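Local coordinates for protein exosome complex component Rrp42 (Archaeoglobus fulgidus, PDB 3M7N) that probably serves as a non-catalytic subunit of the RNA-degrading archaeal exosome, helping to shape the active site of its partner Rrp41, at residues Lys63-Glu68 / Ile134-Ile139. Residues are numbered along the deposited sequence; the frame is centred on the assembly and turned at random.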
loop_
_atom_site.group_PDB
_atom_site.type_symbol
_atom_site.label_atom_id
_atom_site.label_comp_id
_atom_site.label_asym_id
_atom_site.label_seq_id
_atom_site.Cartn_x
_atom_site.Cartn_y
_atom_site.Cartn_z
ATOM N N LYS H 63 4.454 17.256 -25.834
ATOM C CA LYS H 63 5.236 16.341 -26.649
ATOM C C LYS H 63 4.351 15.672 -27.695
ATOM O O LYS H 63 3.226 15.261 -27.406
ATOM C CB LYS H 63 5.911 15.270 -25.780
ATOM C CG LYS H 63 6.917 15.805 -24.780
ATOM C CD LYS H 63 8.098 16.474 -25.482
ATOM C CE LYS H 63 8.982 15.457 -26.200
ATOM N NZ LYS H 63 10.285 16.059 -26.609
ATOM N N MET H 64 4.861 15.553 -28.912
ATOM C CA MET H 64 4.109 14.906 -29.971
ATOM C C MET H 64 4.927 13.789 -30.580
ATOM O O MET H 64 6.121 13.948 -30.837
ATOM C CB MET H 64 3.736 15.912 -31.059
ATOM C CG MET H 64 2.835 17.037 -30.585
ATOM S SD MET H 64 2.402 18.142 -31.936
ATOM C CE MET H 64 1.258 17.095 -32.842
ATOM N N GLN H 65 4.283 12.654 -30.802
ATOM C CA GLN H 65 4.919 11.544 -31.489
ATOM C C GLN H 65 3.864 10.795 -32.293
ATOM O O GLN H 65 2.695 10.766 -31.914
ATOM C CB GLN H 65 5.637 10.626 -30.493
ATOM C CG GLN H 65 4.729 9.992 -29.458
ATOM C CD GLN H 65 5.480 9.142 -28.441
ATOM O OE1 GLN H 65 6.463 9.583 -27.835
ATOM N NE2 GLN H 65 5.011 7.913 -28.247
ATOM N N PRO H 66 4.264 10.230 -33.439
ATOM C CA PRO H 66 3.340 9.419 -34.238
ATOM C C PRO H 66 2.888 8.234 -33.415
ATOM O O PRO H 66 3.608 7.849 -32.506
ATOM C CB PRO H 66 4.209 8.953 -35.400
ATOM C CG PRO H 66 5.241 10.029 -35.543
ATOM C CD PRO H 66 5.528 10.497 -34.149
ATOM N N GLY H 67 1.720 7.676 -33.704
ATOM C CA GLY H 67 1.243 6.545 -32.934
ATOM C C GLY H 67 -0.058 5.922 -33.408
ATOM O O GLY H 67 -0.620 6.285 -34.445
ATOM N N GLU H 68 -0.531 4.968 -32.615
ATOM C CA GLU H 68 -1.782 4.265 -32.864
ATOM C C GLU H 68 -2.974 5.185 -32.723
ATOM O O GLU H 68 -3.112 5.858 -31.714
ATOM C CB GLU H 68 -1.933 3.106 -31.863
ATOM C CG GLU H 68 -1.270 3.318 -30.460
ATOM C CD GLU H 68 -1.869 4.472 -29.636
ATOM O OE1 GLU H 68 -1.300 5.587 -29.678
ATOM O OE2 GLU H 68 -2.888 4.264 -28.934
ATOM N N ILE H 134 0.046 12.056 -31.708
ATOM C CA ILE H 134 -0.415 12.019 -30.335
ATOM C C ILE H 134 0.174 13.194 -29.581
ATOM O O ILE H 134 1.380 13.385 -29.580
ATOM C CB ILE H 134 0.018 10.727 -29.664
ATOM C CG1 ILE H 134 -0.595 9.543 -30.414
ATOM C CG2 ILE H 134 -0.382 10.748 -28.196
ATOM C CD1 ILE H 134 -0.062 8.222 -29.978
ATOM N N VAL H 135 -0.679 14.000 -28.964
ATOM C CA VAL H 135 -0.223 15.182 -28.233
ATOM C C VAL H 135 -0.266 14.942 -26.723
ATOM O O VAL H 135 -1.343 14.784 -26.150
ATOM C CB VAL H 135 -1.084 16.396 -28.594
ATOM C CG1 VAL H 135 -0.530 17.642 -27.964
ATOM C CG2 VAL H 135 -1.163 16.539 -30.112
ATOM N N PHE H 136 0.906 14.888 -26.090
ATOM C CA PHE H 136 0.999 14.743 -24.642
ATOM C C PHE H 136 1.068 16.095 -23.993
ATOM O O PHE H 136 2.004 16.863 -24.240
ATOM C CB PHE H 136 2.233 13.928 -24.231
ATOM C CG PHE H 136 2.123 12.455 -24.547
ATOM C CD1 PHE H 136 2.770 11.914 -25.646
ATOM C CD2 PHE H 136 1.368 11.617 -23.752
ATOM C CE1 PHE H 136 2.662 10.569 -25.939
ATOM C CE2 PHE H 136 1.268 10.264 -24.040
ATOM C CZ PHE H 136 1.906 9.747 -25.131
ATOM N N VAL H 137 0.066 16.391 -23.171
ATOM C CA VAL H 137 0.058 17.633 -22.411
ATOM C C VAL H 137 0.395 17.288 -20.973
ATOM O O VAL H 137 -0.378 16.623 -20.270
ATOM C CB VAL H 137 -1.302 18.402 -22.493
ATOM C CG1 VAL H 137 -1.254 19.650 -21.611
ATOM C CG2 VAL H 137 -1.623 18.806 -23.917
ATOM N N ASP H 138 1.572 17.708 -20.531
ATOM C CA ASP H 138 2.017 17.314 -19.200
ATOM C C ASP H 138 2.172 18.522 -18.308
ATOM O O ASP H 138 2.951 19.429 -18.590
ATOM C CB ASP H 138 3.277 16.440 -19.266
ATOM C CG ASP H 138 2.982 15.029 -19.795
ATOM O OD1 ASP H 138 3.402 14.705 -20.921
ATOM O OD2 ASP H 138 2.327 14.240 -19.088
ATOM N N ILE H 139 1.377 18.535 -17.243
ATOM C CA ILE H 139 1.275 19.676 -16.343
ATOM C C ILE H 139 2.137 19.390 -15.128
ATOM O O ILE H 139 2.063 18.304 -14.569
ATOM C CB ILE H 139 -0.199 19.880 -15.892
ATOM C CG1 ILE H 139 -1.093 20.164 -17.104
ATOM C CG2 ILE H 139 -0.320 20.981 -14.825
ATOM C CD1 ILE H 139 -2.574 20.067 -16.815
#
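Lys63 and Phe136 face each other as an antiparallel hydrogen-bonded pair: Lys63 N donates to Phe136 O, and Phe136 N returns a nearly straight bond to Lys63 O (2.7 Å, 172° at the hydrogen). Gln65 and Ile134 form the next such pair, with Ile134 N on Gln65 O at 3.0 Å. Between them lies the non-hydrogen-bonded pair Met64-Val135, where the CA of Met64 approaches Ile134 O at 3.1 Å as a CA-H...O contact.

Ile134 can be followed outward. Its CB sits 3.5 Å from Gln65 O; CG2, anti to the backbone N, lies over one face of the Phe136 ring, toward the rim; CG1 runs past Gln65 O; and CD1 reaches the CA of Gly67 at 3.6 Å, where the strand 56-67 ends. Cutting this side chain back to CB, as in an alanine here, would probably open a gap beside Gly67 and take the CG2 methyl from one face of the Phe136 ring.

Gln65 comes to the edge of that ring, its CD 4.0 Å from Phe136 CE1, with the amide plane turned 82° from the ring. On the opposite face of the sheet Met64 lies alongside Val135, its CE 3.7 Å from Val135 CG2. The ammonium of Lys63 turns away to Glu46 and to backbone carbonyls of Val86 and Glu87 in the neighbouring exonuclease 1 chain, whose Arg89 pairs with Asp138.

The pairing joins neighbouring inner strands of the five-stranded mixed sheet in the N-terminal domain of the RNase PH fold, with the face that carries Lys63, Phe136 and Asp138 meeting the exonuclease 1 subunit.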